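Local coordinates for protein hemolysin BL lytic component L1 (Bacillus cereus, PDB 7NMQ) that is the L1 lytic component of the three-part hemolysin BL enterotoxin and probably helps to form alpha-helical pores in target-cell membranes, at residues A[232-237]-A[242-247]; A[93-98]-A[342-347]; A[165-168]-A[172-175]; A[11-16]-A[304-309]. One frame throughout, in Å; residues are numbered along the deposited sequence. Where two conformers were deposited one is given.

In the fold
The four contacts are spread along an elongated, mainly helical molecule. Contacts 2 and 3 mark opposite sides of the chain's centre, about 65 Å apart between centres. Contact 4 sits closest to the middle, about 22 Å from contact 2 and 44 Å from contact 3 (centres). Contacts 2 and 4 interleave along the chain: helix 10-33 meets helix 275-325 and helix 45-103 meets helix 330-357, so both ends of the sequence are built into one bundle. Contacts 3 and 1 follow one another between those long-range partners, 3 at a turn between two helices and 1 in the loop after strand 225-230, within a predicted membrane-spanning segment.

Contact 1: residues A[232-237]-A[242-247]; sequences GGLSAL and IGLGTA
Leu-237 and Leu-244 bring the two backbones nearest, CA to CA 6.6 Å, where residues 232-237 (a type II' turn running into a short 3-10 segment) face residues 242-247 (a type I turn from Gly-243 to Thr-246). Both belong to the loop that joins the two-stranded hairpin 217-222/225-230 to helix 247-272, in a region predicted to span the membrane, consistent with the hydrophobic beta-tongue in the head of ClyA-type toxins. Leu-244 is the wedge. With CG anti to its backbone N (chi1 -169°), it sends CD1 to Leu-234 CB at 4.0 Å, while CD2 lies 3.4 Å from Leu-234 O and also touches Leu-237 CB. Beside it, Leu-237 CD2 meets Ile-242 CD1 at 4.0 Å, the two chains crossing aslant. Helices 203-216 and 247-272 and Trp-197 of helix 173-200 pack against this cluster. One water joins the backbones: it donates to Leu-237 O (2.8 Å) and accepts from Ile-242 N and Leu-244 N. The N-cap residue Thr-246 leads into helix 247-272, its OG1 accepting from Gly-249 N and donating in the carbonyl plane to a lone pair of Gly-243 O at 2.6 Å.

Contact 2: residues A[93-98]-A[342-347]; sequences NYYDTL and AAKESW
Tyr-95 and Lys-344 face each other from two roughly antiparallel helical segments, 93-98 and 342-347, their CA atoms 7.4 Å apart. Both side chains leave with the next carbon anti to the backbone N and cross at about a right angle, so that the aliphatic part of the lysine lies over one face of the ring. In the conformer described, one of two modelled for Lys-344, its CD stands 3.5 Å from the centroid of the Tyr-95 ring and only 5° off the normal, a CH-pi contact. The next carbon, CE, shifts toward one side of the ring, 3.3 Å from Tyr-95 CD2. This is a surface crossing of helices 45-103 and 330-357 in the long bundle of a ClyA-like toxin, and Leu-340 and Lys-341 add to the packing round Tyr-95. A bend at chi4 (-61°) carries Lys-344 NZ to where it hydrogen-bonds to Gln-92 OE1, one turn earlier on the tyrosine's helix. From there NZ is 5.0 Å from the Tyr-95 centroid, at most a weak cation-pi attraction, and 6.2 Å from Asp-96 OD1, whose opposite charge could act only at longer range.

Contact 3: residues A[165-168]-A[172-175]; sequences ILAG and TIPQ
Leu-166 O, a backbone carbonyl oxygen, has a methyl group against it: Ile-173 CD1 lies 3.3 Å away. The same methyl also touches the leucine side chain, at 3.6 Å from Leu-166 CB, and so fits against the helix backbone as well as the base of a side chain. It gets there because CG1 of Ile-173 stands anti to the carbonyl carbon (chi1 -77°) and the chain then runs on fully extended. The other branch serves a second neighbour, Ile-173 CG2 meeting Ala-167 CB at 4.0 Å. Here a tight turn links two consecutive helices of the bundle: helix 161-169 ends, a few residues turn the chain sharply, and helix 173-200 begins, with the CA atoms of Ala-167 and Ile-173 only 5.1 Å apart. Pro-174, in the first turn of the second helix, sets its ring against the small alanine, CG at 4.0 Å from Ala-167 CB and CD about as near. Ala-167 CB thus meets both isoleucine and proline at the partly exposed outer part of the corner. On the inner part, Leu-166 and Ile-173 both rest on Val-280 of helix 275-325, and Ile-173 also reaches Asn-277. Within the first segment, Gly-168 N makes a weak bond to Ile-165 O at 3.1 Å.

Contact 4: residues A[11-16]-A[304-309]; sequences KKALAE and LTNIQK
This is a close, buried helix-helix crossing near the middle of the molecule, where Ala-13 of helix 10-33 lies against Asn-306 and Ile-307 of helix 275-325. The two segments run roughly antiparallel, and the CA atoms of Ala-13 and Ile-307 come within 6.1 Å, a spacing that the small alanine makes possible. Its methyl points at the other helix and enters between two consecutive residues. On one flank Ala-13 CB touches Ile-307 CG1 at 3.5 Å, tighter than usual for two carbons. On the other it has the amide nitrogen Asn-306 ND2 at 3.4 Å, a plain van der Waals contact.

The amide does not owe its position to the alanine alone. With Asn-306 CG anti to the backbone N (chi1 -172°), its OD1 accepts from Lys-309 NZ at 2.6 Å, with a C=O...N angle of 165°, and also from Gln-310 NE2. Two donors on the oxygen fix the rotation of the amide and leave ND2 turned to Ala-13. The ammonium group would probably polarise the amide as well.

Farther along the interface, Glu-16 OE1, in the conformer described, bonds to Ser-303 OG. Deeper in the bundle, Leu-14 packs on helix 330-357 and on Ile-84, and Ile-307 touches Thr-80 of helix 45-103. Close, roughly antiparallel crossings of this sort, joining an N-terminal helix to a late one, suit the long alpha-helical bundle of ClyA-type pore-forming toxins.

Contact 1: residues A[232-237]-A[242-247]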
loop_
_atom_site.group_PDB
_atom_site.type_symbol
_atom_site.label_atom_id
_atom_site.label_comp_id
_atom_site.label_asym_id
_atom_site.label_seq_id
_atom_site.Cartn_x
_atom_site.Cartn_y
_atom_site.Cartn_z
ATOM N N GLY A 232 -10.263 18.978 -1.130
ATOM C CA GLY A 232 -9.466 19.853 -2.009
ATOM C C GLY A 232 -8.719 19.085 -3.084
ATOM O O GLY A 232 -7.891 19.691 -3.793
ATOM N N GLY A 233 -8.965 17.792 -3.217
ATOM C CA GLY A 233 -8.258 16.964 -4.208
ATOM C C GLY A 233 -6.735 17.101 -4.093
ATOM O O GLY A 233 -6.185 16.968 -2.995
ATOM N N LEU A 234 -6.059 17.370 -5.217
ATOM C CA LEU A 234 -4.587 17.480 -5.235
ATOM C C LEU A 234 -4.154 18.936 -5.076
ATOM O O LEU A 234 -2.963 19.220 -5.298
ATOM C CB LEU A 234 -4.064 16.904 -6.555
ATOM C CG LEU A 234 -4.401 15.434 -6.792
ATOM C CD1 LEU A 234 -3.702 14.868 -7.997
ATOM C CD2 LEU A 234 -4.075 14.573 -5.592
ATOM N N SER A 235 -5.027 19.855 -4.662
ATOM C CA SER A 235 -4.721 21.317 -4.545
ATOM C C SER A 235 -3.392 21.619 -3.852
ATOM O O SER A 235 -2.671 22.564 -4.286
ATOM C CB SER A 235 -5.803 22.047 -3.746
ATOM O OG SER A 235 -6.963 22.091 -4.499
ATOM N N ALA A 236 -3.074 20.927 -2.768
ATOM C CA ALA A 236 -1.929 21.274 -1.901
ATOM C C ALA A 236 -0.613 21.076 -2.630
ATOM O O ALA A 236 0.413 21.472 -2.069
ATOM C CB ALA A 236 -1.948 20.486 -0.611
ATOM N N LEU A 237 -0.636 20.407 -3.778
ATOM C CA LEU A 237 0.596 20.105 -4.536
ATOM C C LEU A 237 0.916 21.191 -5.571
ATOM O O LEU A 237 1.835 21.001 -6.342
ATOM C CB LEU A 237 0.437 18.743 -5.206
ATOM C CG LEU A 237 0.271 17.592 -4.220
ATOM C CD1 LEU A 237 -0.309 16.374 -4.915
ATOM C CD2 LEU A 237 1.587 17.283 -3.535
ATOM N N ILE A 242 6.292 19.270 -8.705
ATOM C CA ILE A 242 6.109 17.900 -9.273
ATOM C C ILE A 242 5.214 17.963 -10.514
ATOM O O ILE A 242 4.776 16.907 -10.978
ATOM C CB ILE A 242 5.562 16.909 -8.231
ATOM C CG1 ILE A 242 4.167 17.281 -7.735
ATOM C CG2 ILE A 242 6.548 16.751 -7.096
ATOM C CD1 ILE A 242 3.529 16.211 -6.913
ATOM N N GLY A 243 4.990 19.134 -11.094
ATOM C CA GLY A 243 4.264 19.213 -12.377
ATOM C C GLY A 243 2.755 19.086 -12.257
ATOM O O GLY A 243 2.123 18.640 -13.221
ATOM N N LEU A 244 2.153 19.560 -11.175
ATOM C CA LEU A 244 0.679 19.477 -11.062
ATOM C C LEU A 244 0.055 20.245 -12.227
ATOM O O LEU A 244 -1.047 19.938 -12.638
ATOM C CB LEU A 244 0.199 20.050 -9.736
ATOM C CG LEU A 244 -1.268 19.744 -9.443
ATOM C CD1 LEU A 244 -1.486 18.256 -9.225
ATOM C CD2 LEU A 244 -1.732 20.529 -8.226
ATOM N N GLY A 245 0.724 21.286 -12.700
ATOM C CA GLY A 245 0.205 22.170 -13.760
ATOM C C GLY A 245 0.518 21.682 -15.161
ATOM O O GLY A 245 -0.015 22.274 -16.100
ATOM N N THR A 246 1.271 20.604 -15.310
ATOM C CA THR A 246 1.562 19.975 -16.621
ATOM C C THR A 246 0.294 19.296 -17.135
ATOM O O THR A 246 -0.618 19.028 -16.328
ATOM C CB THR A 246 2.720 18.977 -16.531
ATOM O OG1 THR A 246 2.339 17.864 -15.731
ATOM C CG2 THR A 246 3.993 19.638 -16.038
ATOM N N ALA A 247 0.285 18.847 -18.385
ATOM C CA ALA A 247 -0.896 18.110 -18.889
ATOM C C ALA A 247 -1.142 16.883 -17.994
ATOM O O ALA A 247 -2.299 16.584 -17.662
ATOM C CB ALA A 247 -0.684 17.674 -20.316
HETATM O O HOH W 1 3.506 20.691 -8.615
#

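Contact 2: residues A[93-98]-A[342-347]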
loop_
_atom_site.group_PDB
_atom_site.type_symbol
_atom_site.label_atom_id
_atom_site.label_comp_id
_atom_site.label_asym_id
_atom_site.label_seq_id
_atom_site.Cartn_x
_atom_site.Cartn_y
_atom_site.Cartn_z
ATOM N N ASN A 93 28.267 5.669 7.796
ATOM C CA ASN A 93 29.183 5.606 8.940
ATOM C C ASN A 93 30.431 4.746 8.624
ATOM O O ASN A 93 31.462 4.976 9.274
ATOM C CB ASN A 93 28.456 5.095 10.167
ATOM C CG ASN A 93 29.327 5.312 11.373
ATOM O OD1 ASN A 93 29.879 6.403 11.570
ATOM N ND2 ASN A 93 29.484 4.277 12.147
ATOM N N TYR A 94 30.331 3.781 7.727
ATOM C CA TYR A 94 31.479 2.917 7.344
ATOM C C TYR A 94 32.309 3.653 6.282
ATOM O O TYR A 94 33.477 3.281 6.113
ATOM C CB TYR A 94 31.037 1.543 6.829
ATOM C CG TYR A 94 30.827 0.462 7.855
ATOM C CD1 TYR A 94 29.948 0.610 8.909
ATOM C CD2 TYR A 94 31.563 -0.704 7.840
ATOM C CE1 TYR A 94 29.747 -0.367 9.870
ATOM C CE2 TYR A 94 31.379 -1.689 8.795
ATOM C CZ TYR A 94 30.474 -1.540 9.816
ATOM O OH TYR A 94 30.327 -2.539 10.747
ATOM N N TYR A 95 31.753 4.599 5.560
ATOM C CA TYR A 95 32.350 5.114 4.306
ATOM C C TYR A 95 33.779 5.578 4.558
ATOM O O TYR A 95 34.706 5.209 3.795
ATOM C CB TYR A 95 31.497 6.267 3.766
ATOM C CG TYR A 95 32.089 6.919 2.539
ATOM C CD1 TYR A 95 31.985 6.340 1.283
ATOM C CD2 TYR A 95 32.838 8.076 2.638
ATOM C CE1 TYR A 95 32.502 6.966 0.153
ATOM C CE2 TYR A 95 33.354 8.711 1.517
ATOM C CZ TYR A 95 33.216 8.144 0.271
ATOM O OH TYR A 95 33.787 8.797 -0.793
ATOM N N ASP A 96 33.999 6.432 5.548
ATOM C CA ASP A 96 35.379 6.971 5.707
ATOM C C ASP A 96 36.411 5.849 5.987
ATOM O O ASP A 96 37.561 5.944 5.486
ATOM C CB ASP A 96 35.449 8.028 6.795
ATOM C CG ASP A 96 34.873 9.373 6.413
ATOM O OD1 ASP A 96 34.684 9.619 5.193
ATOM O OD2 ASP A 96 34.607 10.171 7.349
ATOM N N THR A 97 36.053 4.844 6.769
ATOM C CA THR A 97 36.914 3.689 7.070
ATOM C C THR A 97 37.179 2.922 5.774
ATOM O O THR A 97 38.332 2.478 5.543
ATOM C CB THR A 97 36.352 2.754 8.137
ATOM O OG1 THR A 97 36.151 3.544 9.301
ATOM C CG2 THR A 97 37.231 1.568 8.429
ATOM N N LEU A 98 36.146 2.661 4.978
ATOM C CA LEU A 98 36.364 1.899 3.733
ATOM C C LEU A 98 37.331 2.689 2.839
ATOM O O LEU A 98 38.238 2.084 2.272
ATOM C CB LEU A 98 35.041 1.641 3.018
ATOM C CG LEU A 98 34.005 0.864 3.825
ATOM C CD1 LEU A 98 32.640 0.819 3.147
ATOM C CD2 LEU A 98 34.495 -0.498 4.161
ATOM N N ALA A 342 29.975 6.622 -5.369
ATOM C CA ALA A 342 28.708 6.546 -6.121
ATOM C C ALA A 342 27.629 5.999 -5.186
ATOM O O ALA A 342 26.484 6.534 -5.191
ATOM C CB ALA A 342 28.821 5.736 -7.388
ATOM N N ALA A 343 27.939 4.955 -4.440
ATOM C CA ALA A 343 26.966 4.347 -3.516
ATOM C C ALA A 343 26.614 5.308 -2.382
ATOM O O ALA A 343 25.442 5.349 -1.962
ATOM C CB ALA A 343 27.526 3.051 -3.016
ATOM N N LYS A 344 27.596 6.049 -1.883
ATOM C CA LYS A 344 27.371 7.028 -0.795
ATOM C C LYS A 344 26.249 7.958 -1.247
ATOM O O LYS A 344 25.284 8.167 -0.487
ATOM C CB LYS A 344 28.671 7.774 -0.507
ATOM C CG LYS A 344 28.645 8.654 0.727
ATOM C CD LYS A 344 29.857 9.553 0.757
ATOM C CE LYS A 344 30.191 10.044 2.145
ATOM N NZ LYS A 344 29.086 10.835 2.720
ATOM N N GLU A 345 26.388 8.490 -2.458
ATOM C CA GLU A 345 25.430 9.481 -2.983
ATOM C C GLU A 345 24.059 8.828 -3.169
ATOM O O GLU A 345 23.051 9.441 -2.794
ATOM C CB GLU A 345 26.007 10.117 -4.240
ATOM C CG GLU A 345 27.211 10.986 -3.897
ATOM C CD GLU A 345 27.962 11.665 -5.036
ATOM O OE1 GLU A 345 27.361 11.836 -6.120
ATOM O OE2 GLU A 345 29.155 12.054 -4.830
ATOM N N SER A 346 23.993 7.638 -3.769
ATOM C CA SER A 346 22.681 6.996 -4.075
ATOM C C SER A 346 21.980 6.579 -2.765
ATOM O O SER A 346 20.763 6.828 -2.595
ATOM C CB SER A 346 22.822 5.860 -5.061
ATOM O OG SER A 346 23.850 4.949 -4.692
ATOM N N TRP A 347 22.715 6.049 -1.801
ATOM C CA TRP A 347 22.154 5.706 -0.478
ATOM C C TRP A 347 21.650 6.966 0.230
ATOM O O TRP A 347 20.523 6.929 0.770
ATOM C CB TRP A 347 23.139 4.922 0.377
ATOM C CG TRP A 347 23.187 3.475 0.012
ATOM C CD1 TRP A 347 24.187 2.802 -0.642
ATOM C CD2 TRP A 347 22.130 2.523 0.217
ATOM N NE1 TRP A 347 23.833 1.498 -0.820
ATOM C CE2 TRP A 347 22.574 1.303 -0.320
ATOM C CE3 TRP A 347 20.879 2.608 0.838
ATOM C CZ2 TRP A 347 21.823 0.153 -0.252
ATOM C CZ3 TRP A 347 20.129 1.462 0.874
ATOM C CH2 TRP A 347 20.591 0.253 0.337
#

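Contact 3: residues A[165-168]-A[172-175]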
loop_
_atom_site.group_PDB
_atom_site.type_symbol
_atom_site.label_atom_id
_atom_site.label_comp_id
_atom_site.label_asym_id
_atom_site.label_seq_id
_atom_site.Cartn_x
_atom_site.Cartn_y
_atom_site.Cartn_z
ATOM N N ILE A 165 -33.129 -11.694 -1.395
ATOM C CA ILE A 165 -34.344 -11.550 -0.560
ATOM C C ILE A 165 -34.838 -10.114 -0.701
ATOM O O ILE A 165 -36.034 -9.880 -0.956
ATOM C CB ILE A 165 -34.079 -11.935 0.895
ATOM C CG1 ILE A 165 -33.758 -13.417 0.977
ATOM C CG2 ILE A 165 -35.231 -11.551 1.800
ATOM C CD1 ILE A 165 -33.263 -13.837 2.303
ATOM N N LEU A 166 -33.962 -9.144 -0.586
ATOM C CA LEU A 166 -34.388 -7.757 -0.717
ATOM C C LEU A 166 -34.901 -7.481 -2.137
ATOM O O LEU A 166 -35.921 -6.762 -2.288
ATOM C CB LEU A 166 -33.234 -6.845 -0.331
ATOM C CG LEU A 166 -32.755 -6.954 1.105
ATOM C CD1 LEU A 166 -31.533 -6.077 1.317
ATOM C CD2 LEU A 166 -33.854 -6.587 2.087
ATOM N N ALA A 167 -34.274 -8.015 -3.181
ATOM C CA ALA A 167 -34.711 -7.836 -4.575
ATOM C C ALA A 167 -36.063 -8.519 -4.795
ATOM O O ALA A 167 -36.822 -8.089 -5.653
ATOM C CB ALA A 167 -33.660 -8.403 -5.511
ATOM N N GLY A 168 -36.373 -9.544 -4.006
ATOM C CA GLY A 168 -37.695 -10.163 -4.070
ATOM C C GLY A 168 -38.755 -9.196 -3.571
ATOM O O GLY A 168 -39.887 -9.224 -4.051
ATOM N N THR A 172 -36.337 -2.675 -7.984
ATOM C CA THR A 172 -35.299 -1.705 -8.380
ATOM C C THR A 172 -33.930 -2.131 -7.817
ATOM O O THR A 172 -32.948 -1.507 -8.196
ATOM C CB THR A 172 -35.664 -0.297 -7.918
ATOM O OG1 THR A 172 -35.928 -0.340 -6.516
ATOM C CG2 THR A 172 -36.852 0.258 -8.672
ATOM N N ILE A 173 -33.860 -3.067 -6.885
ATOM C CA ILE A 173 -32.598 -3.423 -6.173
ATOM C C ILE A 173 -31.516 -3.908 -7.133
ATOM O O ILE A 173 -30.371 -3.472 -6.980
ATOM C CB ILE A 173 -32.875 -4.356 -4.998
ATOM C CG1 ILE A 173 -33.442 -3.486 -3.875
ATOM C CG2 ILE A 173 -31.634 -5.130 -4.571
ATOM C CD1 ILE A 173 -33.819 -4.200 -2.646
ATOM N N PRO A 174 -31.760 -4.804 -8.087
ATOM C CA PRO A 174 -30.642 -5.248 -8.936
ATOM C C PRO A 174 -29.982 -4.084 -9.682
ATOM O O PRO A 174 -28.731 -4.080 -9.790
ATOM C CB PRO A 174 -31.329 -6.286 -9.823
ATOM C CG PRO A 174 -32.441 -6.826 -8.942
ATOM C CD PRO A 174 -32.991 -5.600 -8.264
ATOM N N GLN A 175 -30.735 -3.105 -10.150
ATOM C CA GLN A 175 -30.165 -1.973 -10.924
ATOM C C GLN A 175 -29.333 -1.125 -9.952
ATOM O O GLN A 175 -28.247 -0.649 -10.317
ATOM C CB GLN A 175 -31.267 -1.188 -11.637
ATOM C CG GLN A 175 -30.786 0.001 -12.446
ATOM C CD GLN A 175 -31.812 0.519 -13.434
ATOM O OE1 GLN A 175 -33.017 0.253 -13.353
ATOM N NE2 GLN A 175 -31.328 1.287 -14.396
#

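Contact 4: residues A[11-16]-A[304-309]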
loop_
_atom_site.group_PDB
_atom_site.type_symbol
_atom_site.label_atom_id
_atom_site.label_comp_id
_atom_site.label_asym_id
_atom_site.label_seq_id
_atom_site.Cartn_x
_atom_site.Cartn_y
_atom_site.Cartn_z
ATOM N N LYS A 11 14.379 2.205 -4.940
ATOM C CA LYS A 11 13.591 3.452 -5.025
ATOM C C LYS A 11 12.204 3.148 -5.609
ATOM O O LYS A 11 11.197 3.543 -5.015
ATOM C CB LYS A 11 14.347 4.483 -5.846
ATOM C CG LYS A 11 14.082 5.920 -5.479
ATOM C CD LYS A 11 15.074 6.887 -6.104
ATOM C CE LYS A 11 14.749 8.324 -5.743
ATOM N NZ LYS A 11 15.488 9.278 -6.595
ATOM N N LYS A 12 12.171 2.431 -6.716
ATOM C CA LYS A 12 10.923 2.125 -7.438
ATOM C C LYS A 12 10.043 1.229 -6.543
ATOM O O LYS A 12 8.845 1.465 -6.453
ATOM C CB LYS A 12 11.262 1.556 -8.817
ATOM C CG LYS A 12 11.830 2.595 -9.779
ATOM C CD LYS A 12 11.725 2.263 -11.270
ATOM C CE LYS A 12 10.306 2.312 -11.802
ATOM N NZ LYS A 12 10.209 1.839 -13.205
ATOM N N ALA A 13 10.624 0.230 -5.899
ATOM C CA ALA A 13 9.879 -0.716 -5.045
ATOM C C ALA A 13 9.310 0.057 -3.860
ATOM O O ALA A 13 8.177 -0.250 -3.435
ATOM C CB ALA A 13 10.795 -1.823 -4.600
ATOM N N LEU A 14 10.042 1.026 -3.311
ATOM C CA LEU A 14 9.544 1.825 -2.173
ATOM C C LEU A 14 8.359 2.651 -2.628
ATOM O O LEU A 14 7.439 2.784 -1.804
ATOM C CB LEU A 14 10.600 2.764 -1.599
ATOM C CG LEU A 14 11.539 2.136 -0.597
ATOM C CD1 LEU A 14 12.606 3.151 -0.269
ATOM C CD2 LEU A 14 10.790 1.707 0.655
ATOM N N ALA A 15 8.406 3.217 -3.817
ATOM C CA ALA A 15 7.318 4.083 -4.303
ATOM C C ALA A 15 6.043 3.259 -4.404
ATOM O O ALA A 15 4.952 3.724 -3.981
ATOM C CB ALA A 15 7.689 4.696 -5.612
ATOM N N GLU A 16 6.159 2.042 -4.925
ATOM C CA GLU A 16 4.999 1.131 -5.053
ATOM C C GLU A 16 4.514 0.775 -3.655
ATOM O O GLU A 16 3.298 0.821 -3.418
ATOM C CB GLU A 16 5.395 -0.146 -5.784
ATOM C CG GLU A 16 5.801 0.082 -7.207
ATOM C CD GLU A 16 6.091 -1.185 -7.986
ATOM O OE1 GLU A 16 6.084 -2.286 -7.389
ATOM O OE2 GLU A 16 6.343 -1.062 -9.186
ATOM N N LEU A 304 7.071 -6.216 -2.052
ATOM C CA LEU A 304 8.065 -6.662 -1.053
ATOM C C LEU A 304 8.938 -7.762 -1.645
ATOM O O LEU A 304 10.107 -7.834 -1.271
ATOM C CB LEU A 304 7.319 -7.133 0.184
ATOM C CG LEU A 304 6.793 -6.021 1.056
ATOM C CD1 LEU A 304 5.941 -6.621 2.119
ATOM C CD2 LEU A 304 7.889 -5.228 1.664
ATOM N N THR A 305 8.381 -8.626 -2.478
ATOM C CA THR A 305 9.174 -9.658 -3.192
ATOM C C THR A 305 10.230 -8.947 -4.033
ATOM O O THR A 305 11.390 -9.407 -4.057
ATOM C CB THR A 305 8.254 -10.573 -4.001
ATOM O OG1 THR A 305 7.408 -11.268 -3.079
ATOM C CG2 THR A 305 9.014 -11.590 -4.820
ATOM N N ASN A 306 9.889 -7.823 -4.627
ATOM C CA ASN A 306 10.857 -7.059 -5.449
ATOM C C ASN A 306 11.937 -6.491 -4.524
ATOM O O ASN A 306 13.115 -6.570 -4.864
ATOM C CB ASN A 306 10.184 -5.959 -6.254
ATOM C CG ASN A 306 11.143 -5.317 -7.221
ATOM O OD1 ASN A 306 11.867 -6.007 -7.947
ATOM N ND2 ASN A 306 11.221 -4.007 -7.176
ATOM N N ILE A 307 11.564 -5.981 -3.355
ATOM C CA ILE A 307 12.550 -5.462 -2.368
ATOM C C ILE A 307 13.484 -6.602 -1.984
ATOM O O ILE A 307 14.720 -6.399 -1.946
ATOM C CB ILE A 307 11.885 -4.822 -1.140
ATOM C CG1 ILE A 307 11.185 -3.524 -1.568
ATOM C CG2 ILE A 307 12.849 -4.595 0.016
ATOM C CD1 ILE A 307 10.400 -2.829 -0.481
ATOM N N GLN A 308 12.942 -7.786 -1.718
ATOM C CA GLN A 308 13.791 -8.948 -1.371
ATOM C C GLN A 308 14.781 -9.246 -2.512
ATOM O O GLN A 308 15.981 -9.453 -2.220
ATOM C CB GLN A 308 12.919 -10.158 -1.088
ATOM C CG GLN A 308 13.805 -11.363 -0.848
ATOM C CD GLN A 308 13.016 -12.451 -0.226
ATOM O OE1 GLN A 308 12.121 -12.994 -0.849
ATOM N NE2 GLN A 308 13.337 -12.726 1.031
ATOM N N LYS A 309 14.327 -9.270 -3.749
ATOM C CA LYS A 309 15.178 -9.493 -4.934
ATOM C C LYS A 309 16.293 -8.442 -4.966
ATOM O O LYS A 309 17.452 -8.822 -5.255
ATOM C CB LYS A 309 14.352 -9.451 -6.216
ATOM C CG LYS A 309 15.130 -9.585 -7.517
ATOM C CD LYS A 309 14.244 -9.836 -8.732
ATOM C CE LYS A 309 13.179 -8.783 -8.912
ATOM N NZ LYS A 309 13.767 -7.426 -8.899
#